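Local coordinates for protein precorrin-6y methylase (Rhodobacter capsulatus, PDB 3NJR) that probably methylates a precorrin intermediate of cobalamin biosynthesis from S-adenosyl-L-methionine, this chain being the C-terminal methyltransferase domain of the longer enzyme, at residues 81-86 with 118-123; 41-46 with 175-180; 30-35 with 70-75. All coordinates share one frame; numbering follows the deposited sequence.

Interaction 1: 81-86 with 118-123; sequences ITIEPR and ADLPLP. With SAH (S-adenosyl-L-homocysteine), chain C.
A single methyl of Leu120, CD1, serves two isoleucines of one strand at once, while the far end of that strand grips the ribose of bound S-adenosyl-L-homocysteine. The strand is 79-84 of the Rossmann-like sheet, with its 3-2-1-4-5-7-6 strand order, that marks class I methyltransferases; segment 118-123 belongs to the long loop between strands 106-110 and 125-128. Ile81 and Ile83, two residues apart and so on the same side of the strand, both face this loop. Leu120 CD1 lies 3.7 Å from Ile81 CG2, the two side chains crossing at a slant. The same methyl meets Ile83 CD1 tip to tip, at 3.6 Å. Ile81 CG1 is turned to the side of its backbone N (chi1 -65°), which carries Ile81 CD1 to 4.0 Å from Pro121 CD. The contact is thus purely apolar, buried at Leu120 and open to solvent at Pro121. Leu120 also rests on Trp60 and Arg107, linking the loop to both strands that flank 79-84.

Beyond Ile83 the chemistry changes. Pro85, just past the strand, packs against the adenine of the ligand. Glu84, its chain bent at chi2, takes one ribose hydroxyl on each carboxylate oxygen: O3' donates a hydrogen bond to OE1 and O2' one to OE2, each 2.7 Å long. Gly65 N also bonds OE1. Arg86 N, at the N-cap of helix 87-99, donates to the anti lone pair of Glu84 OE2, 2.9 Å away and nearly straight at 164°.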
loop_
_atom_site.group_PDB
_atom_site.type_symbol
_atom_site.label_atom_id
_atom_site.label_comp_id
_atom_site.label_asym_id
_atom_site.label_seq_id
_atom_site.Cartn_x
_atom_site.Cartn_y
_atom_site.Cartn_z
ATOM N N ILE A 81 -29.258 -6.382 -16.367
ATOM C CA ILE A 81 -30.202 -6.845 -15.345
ATOM C C ILE A 81 -29.487 -6.764 -13.995
ATOM O O ILE A 81 -28.388 -7.295 -13.842
ATOM C CB ILE A 81 -30.673 -8.301 -15.602
ATOM C CG1 ILE A 81 -31.481 -8.381 -16.893
ATOM C CG2 ILE A 81 -31.502 -8.815 -14.434
ATOM C CD1 ILE A 81 -31.516 -9.739 -17.498
ATOM N N THR A 82 -30.118 -6.119 -13.022
ATOM C CA THR A 82 -29.490 -5.791 -11.739
ATOM C C THR A 82 -30.193 -6.524 -10.613
ATOM O O THR A 82 -31.356 -6.280 -10.371
ATOM C CB THR A 82 -29.551 -4.262 -11.491
ATOM O OG1 THR A 82 -29.009 -3.587 -12.636
ATOM C CG2 THR A 82 -28.772 -3.855 -10.242
ATOM N N ILE A 83 -29.468 -7.392 -9.920
ATOM C CA ILE A 83 -30.027 -8.305 -8.920
ATOM C C ILE A 83 -29.707 -7.845 -7.503
ATOM O O ILE A 83 -28.545 -7.843 -7.113
ATOM C CB ILE A 83 -29.385 -9.708 -9.071
ATOM C CG1 ILE A 83 -28.954 -9.993 -10.529
ATOM C CG2 ILE A 83 -30.243 -10.816 -8.414
ATOM C CD1 ILE A 83 -30.075 -10.228 -11.499
ATOM N N GLU A 84 -30.728 -7.477 -6.730
ATOM C CA GLU A 84 -30.559 -7.026 -5.333
ATOM C C GLU A 84 -31.714 -7.545 -4.426
ATOM O O GLU A 84 -32.898 -7.417 -4.799
ATOM C CB GLU A 84 -30.457 -5.493 -5.304
ATOM C CG GLU A 84 -30.582 -4.796 -3.941
ATOM C CD GLU A 84 -29.515 -5.223 -2.924
ATOM O OE1 GLU A 84 -28.301 -5.038 -3.180
ATOM O OE2 GLU A 84 -29.905 -5.740 -1.854
ATOM N N PRO A 85 -31.391 -8.151 -3.253
ATOM C CA PRO A 85 -32.501 -8.644 -2.415
ATOM C C PRO A 85 -33.278 -7.543 -1.702
ATOM O O PRO A 85 -34.508 -7.622 -1.623
ATOM C CB PRO A 85 -31.819 -9.589 -1.407
ATOM C CG PRO A 85 -30.403 -9.148 -1.379
ATOM C CD PRO A 85 -30.093 -8.641 -2.766
ATOM N N ARG A 86 -32.584 -6.517 -1.226
ATOM C CA ARG A 86 -33.207 -5.522 -0.349
ATOM C C ARG A 86 -34.142 -4.544 -1.065
ATOM O O ARG A 86 -33.702 -3.735 -1.894
ATOM C CB ARG A 86 -32.143 -4.765 0.443
ATOM C CG ARG A 86 -31.431 -5.630 1.455
ATOM C CD ARG A 86 -30.502 -4.820 2.321
ATOM N NE ARG A 86 -31.104 -3.545 2.679
ATOM C CZ ARG A 86 -30.527 -2.635 3.456
ATOM N NH1 ARG A 86 -29.328 -2.866 3.979
ATOM N NH2 ARG A 86 -31.156 -1.490 3.710
ATOM N N ALA A 118 -31.876 -17.641 -12.575
ATOM C CA ALA A 118 -32.289 -18.880 -13.268
ATOM C C ALA A 118 -33.122 -18.693 -14.519
ATOM O O ALA A 118 -32.944 -19.440 -15.484
ATOM C CB ALA A 118 -33.001 -19.839 -12.300
ATOM N N ASP A 119 -34.043 -17.732 -14.513
ATOM C CA ASP A 119 -34.834 -17.481 -15.732
ATOM C C ASP A 119 -34.350 -16.294 -16.582
ATOM O O ASP A 119 -35.049 -15.858 -17.505
ATOM C CB ASP A 119 -36.338 -17.346 -15.421
ATOM C CG ASP A 119 -36.649 -16.203 -14.442
ATOM O OD1 ASP A 119 -35.688 -15.569 -13.913
ATOM O OD2 ASP A 119 -37.865 -15.956 -14.189
ATOM N N LEU A 120 -33.170 -15.766 -16.281
ATOM C CA LEU A 120 -32.676 -14.619 -17.005
ATOM C C LEU A 120 -31.979 -15.082 -18.268
ATOM O O LEU A 120 -31.434 -16.191 -18.301
ATOM C CB LEU A 120 -31.731 -13.807 -16.132
ATOM C CG LEU A 120 -32.335 -13.303 -14.824
ATOM C CD1 LEU A 120 -31.312 -12.495 -14.043
ATOM C CD2 LEU A 120 -33.585 -12.499 -15.086
ATOM N N PRO A 121 -32.010 -14.254 -19.322
ATOM C CA PRO A 121 -31.215 -14.583 -20.514
ATOM C C PRO A 121 -29.730 -14.509 -20.174
ATOM O O PRO A 121 -29.350 -13.704 -19.321
ATOM C CB PRO A 121 -31.581 -13.467 -21.509
ATOM C CG PRO A 121 -32.119 -12.337 -20.653
ATOM C CD PRO A 121 -32.776 -13.000 -19.472
ATOM N N LEU A 122 -28.909 -15.330 -20.825
ATOM C CA LEU A 122 -27.469 -15.346 -20.559
ATOM C C LEU A 122 -26.748 -14.046 -20.992
ATOM O O LEU A 122 -26.995 -13.510 -22.075
ATOM C CB LEU A 122 -26.810 -16.582 -21.185
ATOM C CG LEU A 122 -27.190 -17.966 -20.617
ATOM C CD1 LEU A 122 -26.497 -19.101 -21.377
ATOM C CD2 LEU A 122 -26.935 -18.086 -19.106
ATOM N N PRO A 123 -25.843 -13.534 -20.141
ATOM C CA PRO A 123 -25.273 -12.221 -20.408
ATOM C C PRO A 123 -24.037 -12.341 -21.271
ATOM O O PRO A 123 -23.556 -13.458 -21.463
ATOM C CB PRO A 123 -24.858 -11.767 -19.021
ATOM C CG PRO A 123 -24.406 -13.070 -18.368
ATOM C CD PRO A 123 -25.412 -14.063 -18.830
HETATM N N SAH C . -22.063 -2.453 -6.749
HETATM C CA SAH C . -22.868 -1.752 -5.702
HETATM C CB SAH C . -22.144 -1.831 -4.356
HETATM C CG SAH C . -22.969 -2.555 -3.286
HETATM S SD SAH C . -22.256 -4.130 -2.913
HETATM C C SAH C . -23.143 -0.325 -6.116
HETATM O O SAH C . -24.100 0.315 -5.681
HETATM O OXT SAH C . -22.425 0.261 -6.917
HETATM C "C5'" SAH C . -23.279 -4.786 -1.616
HETATM C "C4'" SAH C . -24.703 -5.155 -2.060
HETATM O "O4'" SAH C . -24.825 -6.510 -2.534
HETATM C "C3'" SAH C . -25.676 -5.023 -0.892
HETATM O "O3'" SAH C . -26.669 -4.056 -1.217
HETATM C "C2'" SAH C . -26.325 -6.385 -0.724
HETATM O "O2'" SAH C . -27.728 -6.315 -0.432
HETATM C "C1'" SAH C . -26.063 -7.068 -2.059
HETATM N N9 SAH C . -26.092 -8.557 -1.914
HETATM C C8 SAH C . -25.640 -9.260 -0.853
HETATM N N7 SAH C . -25.833 -10.590 -1.020
HETATM C C5 SAH C . -26.429 -10.763 -2.214
HETATM C C6 SAH C . -26.905 -11.918 -3.017
HETATM N N6 SAH C . -26.765 -13.167 -2.526
HETATM N N1 SAH C . -27.474 -11.688 -4.232
HETATM C C2 SAH C . -27.611 -10.437 -4.712
HETATM N N3 SAH C . -27.196 -9.345 -4.033
HETATM C C4 SAH C . -26.604 -9.427 -2.804
#

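Interaction 2: 41-46 with 175-180; sequences SPMRAL and LRIDIA
Ile177 of strand 175-180 is met by two side chains of helix 41-46, Met43 and Leu46. Its CB points at the helix and splits into two arms. CG2, anti to the backbone N, is the shorter arm; it lies 3.7 Å from Leu46 CD1 and 4.0 Å from Met43 CE. CG1, anti to the carbonyl carbon (chi1 -54°), carries the longer arm to CD1, which sits 4.0 Å from the same Leu46 CD1 and 4.1 Å from Met43 SD. Both arms therefore share the Leu46 methyl, and Leu46 and Ile177 meet tip to tip. Met43 comes in differently: its CB does not point straight at the strand, but bends at chi2 and chi3 swing the thioether round, so that SD and CE lie across Ile177 at a slant. One turn before Leu46, Pro42 CB makes a looser contact with Ile179 CG2 at 4.5 Å.

All of this is apolar helix-on-sheet packing. The segment axes pass 10.0 Å apart and run roughly antiparallel, at 149°. Met43 also touches Gln197 of strand 188-203, the antiparallel neighbour inside the same sheet. Strand 173-185 is outermost within the chain, yet residues 175-180 pair antiparallel with a strand of the second subunit, so the sheet continues across the interface, where Leu46 of helix 41-51 packs on Pro42 of the second subunit.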
loop_
_atom_site.group_PDB
_atom_site.type_symbol
_atom_site.label_atom_id
_atom_site.label_comp_id
_atom_site.label_asym_id
_atom_site.label_seq_id
_atom_site.Cartn_x
_atom_site.Cartn_y
_atom_site.Cartn_z
ATOM N N SER A 41 -16.330 6.017 -6.587
ATOM C CA SER A 41 -16.166 6.471 -7.958
ATOM C C SER A 41 -14.870 5.949 -8.674
ATOM O O SER A 41 -14.953 5.429 -9.794
ATOM C CB SER A 41 -16.372 7.990 -8.016
ATOM O OG SER A 41 -15.681 8.551 -9.107
ATOM N N PRO A 42 -13.687 6.030 -8.017
ATOM C CA PRO A 42 -12.491 5.484 -8.680
ATOM C C PRO A 42 -12.538 3.955 -8.861
ATOM O O PRO A 42 -11.971 3.417 -9.823
ATOM C CB PRO A 42 -11.349 5.875 -7.726
ATOM C CG PRO A 42 -11.922 6.961 -6.852
ATOM C CD PRO A 42 -13.353 6.576 -6.686
ATOM N N MET A 43 -13.206 3.255 -7.951
ATOM C CA MET A 43 -13.315 1.812 -8.093
ATOM C C MET A 43 -14.293 1.493 -9.220
ATOM O O MET A 43 -14.084 0.540 -9.988
ATOM C CB MET A 43 -13.691 1.129 -6.777
ATOM C CG MET A 43 -13.632 -0.420 -6.817
ATOM S SD MET A 43 -11.971 -1.224 -6.820
ATOM C CE MET A 43 -11.216 -0.441 -5.387
ATOM N N ARG A 44 -15.334 2.321 -9.338
ATOM C CA ARG A 44 -16.297 2.169 -10.413
ATOM C C ARG A 44 -15.655 2.376 -11.785
ATOM O O ARG A 44 -15.976 1.654 -12.740
ATOM C CB ARG A 44 -17.493 3.093 -10.245
ATOM C CG ARG A 44 -18.749 2.506 -10.826
ATOM C CD ARG A 44 -20.006 3.297 -10.504
ATOM N NE ARG A 44 -19.914 4.078 -9.275
ATOM C CZ ARG A 44 -19.590 5.370 -9.236
ATOM N NH1 ARG A 44 -19.304 6.014 -10.364
ATOM N NH2 ARG A 44 -19.551 6.021 -8.081
ATOM N N ALA A 45 -14.733 3.326 -11.884
ATOM C CA ALA A 45 -13.955 3.446 -13.106
ATOM C C ALA A 45 -13.172 2.164 -13.400
ATOM O O ALA A 45 -13.196 1.665 -14.529
ATOM C CB ALA A 45 -13.028 4.656 -13.056
ATOM N N LEU A 46 -12.501 1.608 -12.391
ATOM C CA LEU A 46 -11.630 0.438 -12.632
ATOM C C LEU A 46 -12.435 -0.756 -13.112
ATOM O O LEU A 46 -12.031 -1.467 -14.054
ATOM C CB LEU A 46 -10.824 0.050 -11.405
ATOM C CG LEU A 46 -9.662 0.979 -11.106
ATOM C CD1 LEU A 46 -9.165 0.730 -9.684
ATOM C CD2 LEU A 46 -8.527 0.843 -12.134
ATOM N N LEU A 175 -5.892 -7.935 -9.827
ATOM C CA LEU A 175 -5.292 -6.685 -9.392
ATOM C C LEU A 175 -5.472 -6.476 -7.908
ATOM O O LEU A 175 -6.531 -6.753 -7.365
ATOM C CB LEU A 175 -5.927 -5.495 -10.106
ATOM C CG LEU A 175 -5.856 -5.373 -11.622
ATOM C CD1 LEU A 175 -6.722 -4.212 -12.066
ATOM C CD2 LEU A 175 -4.402 -5.224 -12.083
ATOM N N ARG A 176 -4.436 -5.997 -7.243
ATOM C CA ARG A 176 -4.608 -5.519 -5.886
ATOM C C ARG A 176 -4.667 -3.991 -5.955
ATOM O O ARG A 176 -3.805 -3.353 -6.589
ATOM C CB ARG A 176 -3.470 -5.994 -4.970
ATOM C CG ARG A 176 -3.544 -5.368 -3.587
ATOM C CD ARG A 176 -2.326 -5.638 -2.672
ATOM N NE ARG A 176 -1.027 -5.274 -3.251
ATOM C CZ ARG A 176 -0.701 -4.088 -3.770
ATOM N NH1 ARG A 176 -1.596 -3.091 -3.847
ATOM N NH2 ARG A 176 0.533 -3.909 -4.234
ATOM N N ILE A 177 -5.676 -3.400 -5.321
ATOM C CA ILE A 177 -5.938 -1.971 -5.494
ATOM C C ILE A 177 -6.110 -1.296 -4.154
ATOM O O ILE A 177 -6.936 -1.707 -3.347
ATOM C CB ILE A 177 -7.213 -1.711 -6.340
ATOM C CG1 ILE A 177 -7.151 -2.447 -7.680
ATOM C CG2 ILE A 177 -7.388 -0.218 -6.578
ATOM C CD1 ILE A 177 -8.489 -2.895 -8.183
ATOM N N ASP A 178 -5.320 -0.263 -3.917
ATOM C CA ASP A 178 -5.456 0.551 -2.724
ATOM C C ASP A 178 -5.642 1.996 -3.196
ATOM O O ASP A 178 -4.820 2.510 -3.966
ATOM C CB ASP A 178 -4.196 0.389 -1.888
ATOM C CG ASP A 178 -4.329 0.946 -0.475
ATOM O OD1 ASP A 178 -5.460 1.023 0.079
ATOM O OD2 ASP A 178 -3.259 1.277 0.104
ATOM N N ILE A 179 -6.743 2.628 -2.808
ATOM C CA ILE A 179 -6.951 4.048 -3.125
ATOM C C ILE A 179 -7.286 4.798 -1.835
ATOM O O ILE A 179 -8.261 4.472 -1.144
ATOM C CB ILE A 179 -8.099 4.316 -4.192
ATOM C CG1 ILE A 179 -8.030 3.392 -5.417
ATOM C CG2 ILE A 179 -8.126 5.770 -4.655
ATOM C CD1 ILE A 179 -6.864 3.598 -6.316
ATOM N N ALA A 180 -6.471 5.797 -1.512
ATOM C CA ALA A 180 -6.809 6.716 -0.425
ATOM C C ALA A 180 -6.978 8.150 -0.934
ATOM O O ALA A 180 -6.631 8.466 -2.070
ATOM C CB ALA A 180 -5.802 6.641 0.705
#

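Interaction 3: 30-35 with 70-75; sequences SAFAHD and SVEWCL
An aromatic ring meets a helix edge-on in this buried contact: Phe32, in the loop ahead of helix 41-51, pushes the rim of its ring against Val71 and Glu72 of helix 68-75. Two neighbouring ring carbons do the touching. CE1 lies 3.8 Å from Val71 CG1, a methyl close to the ring plane, and Phe32 and Val71 run by one another in opposite senses. CZ is 3.7 Å from Glu72 OE2, which sits at the ring edge and in its plane. Ring and carboxylate are turned 77° against each other, and the side chains cross at about a right angle. An oxygen placed there faces the hydrogen-bearing rim, where a phenyl ring is probably slightly positive.

Helix 68-75 directly follows the glycine-rich turn after strand 58-62, the first strand-turn-helix unit of the Rossmann-like methyltransferase fold and part of its cofactor site. The Phe32 side chain comes within about 7 Å of bound S-adenosyl-L-homocysteine (nearest atoms), and His34 touches Ser66. Glu72 meets the ring from CG onward, its CG, CD and OE2 all near Phe32 CZ, with CG anti to the carbonyl carbon. Its carboxylate is also held from elsewhere, by Gly26 N and Arg44 on OE1 and by Arg27 on OE2, which would favour the charged form. Phe32 in turn packs on Ile38 and on Asn96 of helix 87-99.

Within the loop His34 ND1 donates to Phe32 O, in a bond 3.1 Å long and bent to 154°. The donor stands above the carbonyl plane, 39° out of it, and so not on a lone pair of the oxygen.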
loop_
_atom_site.group_PDB
_atom_site.type_symbol
_atom_site.label_atom_id
_atom_site.label_comp_id
_atom_site.label_asym_id
_atom_site.label_seq_id
_atom_site.Cartn_x
_atom_site.Cartn_y
_atom_site.Cartn_z
ATOM N N SER A 30 -22.562 11.329 -6.054
ATOM C CA SER A 30 -23.767 12.138 -5.944
ATOM C C SER A 30 -24.618 12.117 -7.215
ATOM O O SER A 30 -25.704 12.686 -7.234
ATOM C CB SER A 30 -23.400 13.567 -5.584
ATOM O OG SER A 30 -22.276 13.979 -6.351
ATOM N N ALA A 31 -24.143 11.476 -8.278
ATOM C CA ALA A 31 -24.952 11.362 -9.494
ATOM C C ALA A 31 -25.955 10.192 -9.405
ATOM O O ALA A 31 -26.667 9.883 -10.366
ATOM C CB ALA A 31 -24.064 11.250 -10.735
ATOM N N PHE A 32 -26.014 9.560 -8.230
ATOM C CA PHE A 32 -26.814 8.362 -8.013
ATOM C C PHE A 32 -27.532 8.451 -6.672
ATOM O O PHE A 32 -26.938 8.846 -5.653
ATOM C CB PHE A 32 -25.932 7.095 -7.981
ATOM C CG PHE A 32 -24.900 7.015 -9.076
ATOM C CD1 PHE A 32 -25.156 6.294 -10.239
ATOM C CD2 PHE A 32 -23.653 7.633 -8.931
ATOM C CE1 PHE A 32 -24.196 6.211 -11.264
ATOM C CE2 PHE A 32 -22.687 7.567 -9.939
ATOM C CZ PHE A 32 -22.958 6.856 -11.109
ATOM N N ALA A 33 -28.808 8.080 -6.678
ATOM C CA ALA A 33 -29.525 7.709 -5.474
ATOM C C ALA A 33 -28.815 6.492 -4.879
ATOM O O ALA A 33 -28.605 5.492 -5.568
ATOM C CB ALA A 33 -30.941 7.349 -5.838
ATOM N N HIS A 34 -28.414 6.578 -3.617
ATOM C CA HIS A 34 -27.783 5.454 -2.946
ATOM C C HIS A 34 -28.035 5.618 -1.469
ATOM O O HIS A 34 -28.542 6.659 -1.038
ATOM C CB HIS A 34 -26.280 5.420 -3.217
ATOM C CG HIS A 34 -25.537 6.569 -2.611
ATOM N ND1 HIS A 34 -25.327 7.757 -3.280
ATOM C CD2 HIS A 34 -24.963 6.714 -1.393
ATOM C CE1 HIS A 34 -24.655 8.583 -2.501
ATOM N NE2 HIS A 34 -24.425 7.976 -1.348
ATOM N N ASP A 35 -27.663 4.604 -0.692
ATOM C CA ASP A 35 -27.983 4.589 0.733
ATOM C C ASP A 35 -26.758 4.530 1.623
ATOM O O ASP A 35 -26.888 4.410 2.837
ATOM C CB ASP A 35 -28.951 3.436 1.070
ATOM C CG ASP A 35 -28.318 2.036 0.905
ATOM O OD1 ASP A 35 -27.131 1.897 0.503
ATOM O OD2 ASP A 35 -29.041 1.054 1.192
ATOM N N SER A 70 -24.242 -0.737 -13.149
ATOM C CA SER A 70 -25.203 -0.975 -14.231
ATOM C C SER A 70 -25.542 0.316 -14.952
ATOM O O SER A 70 -25.724 0.315 -16.175
ATOM C CB SER A 70 -26.503 -1.582 -13.696
ATOM O OG SER A 70 -26.363 -2.906 -13.227
ATOM N N VAL A 71 -25.646 1.411 -14.194
ATOM C CA VAL A 71 -26.001 2.710 -14.752
ATOM C C VAL A 71 -24.873 3.141 -15.671
ATOM O O VAL A 71 -25.098 3.393 -16.855
ATOM C CB VAL A 71 -26.294 3.757 -13.643
ATOM C CG1 VAL A 71 -26.377 5.142 -14.208
ATOM C CG2 VAL A 71 -27.582 3.449 -12.940
ATOM N N GLU A 72 -23.655 3.181 -15.154
ATOM C CA GLU A 72 -22.493 3.449 -16.014
ATOM C C GLU A 72 -22.275 2.420 -17.167
ATOM O O GLU A 72 -21.816 2.797 -18.255
ATOM C CB GLU A 72 -21.229 3.671 -15.177
ATOM C CG GLU A 72 -21.476 4.657 -14.060
ATOM C CD GLU A 72 -20.251 5.436 -13.633
ATOM O OE1 GLU A 72 -19.249 4.825 -13.218
ATOM O OE2 GLU A 72 -20.289 6.683 -13.687
ATOM N N TRP A 73 -22.608 1.143 -16.953
ATOM C CA TRP A 73 -22.484 0.157 -18.038
ATOM C C TRP A 73 -23.464 0.496 -19.142
ATOM O O TRP A 73 -23.076 0.528 -20.303
ATOM C CB TRP A 73 -22.706 -1.264 -17.529
ATOM C CG TRP A 73 -22.971 -2.320 -18.592
ATOM C CD1 TRP A 73 -24.177 -2.635 -19.149
ATOM C CD2 TRP A 73 -22.014 -3.238 -19.175
ATOM N NE1 TRP A 73 -24.034 -3.663 -20.059
ATOM C CE2 TRP A 73 -22.721 -4.055 -20.088
ATOM C CE3 TRP A 73 -20.633 -3.445 -19.013
ATOM C CZ2 TRP A 73 -22.097 -5.064 -20.830
ATOM C CZ3 TRP A 73 -20.013 -4.439 -19.763
ATOM C CH2 TRP A 73 -20.745 -5.240 -20.654
ATOM N N CYS A 74 -24.721 0.765 -18.773
ATOM C CA CYS A 74 -25.769 1.130 -19.735
ATOM C C CYS A 74 -25.568 2.491 -20.400
ATOM O O CYS A 74 -25.928 2.662 -21.561
ATOM C CB CYS A 74 -27.134 1.089 -19.068
ATOM S SG CYS A 74 -27.651 -0.611 -18.631
ATOM N N LEU A 75 -24.998 3.454 -19.659
ATOM C CA LEU A 75 -24.631 4.759 -20.231
ATOM C C LEU A 75 -23.556 4.614 -21.294
ATOM O O LEU A 75 -23.547 5.383 -22.264
ATOM C CB LEU A 75 -24.221 5.784 -19.171
ATOM C CG LEU A 75 -25.393 6.365 -18.367
ATOM C CD1 LEU A 75 -24.946 6.931 -16.999
ATOM C CD2 LEU A 75 -26.199 7.403 -19.163
#

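How the interactions relate
All three contacts are buried, though interaction 1 reaches solvent at its loop end and interaction 2 borders another subunit. Interactions 1 and 2 reach the same sheet on opposite sides of the chain's centre, their own centres about 25 Å apart, and both are wholly apolar across their segments; interaction 3 sets an aromatic edge against a methyl and a carboxylate. Interactions 1 and 3 hold consecutive elements, strand 79-84 and helix 68-75, joined by a probable hydrogen bond between Thr82 OG1 and Ser70 OG (2.8 Å). Interactions 2 and 3 meet through the salt bridge of Arg44 NH1 to Glu72 OE1 (3.1 Å). Of the three, interaction 1 holds a residue hydrogen-bonded to the ligand, Glu84.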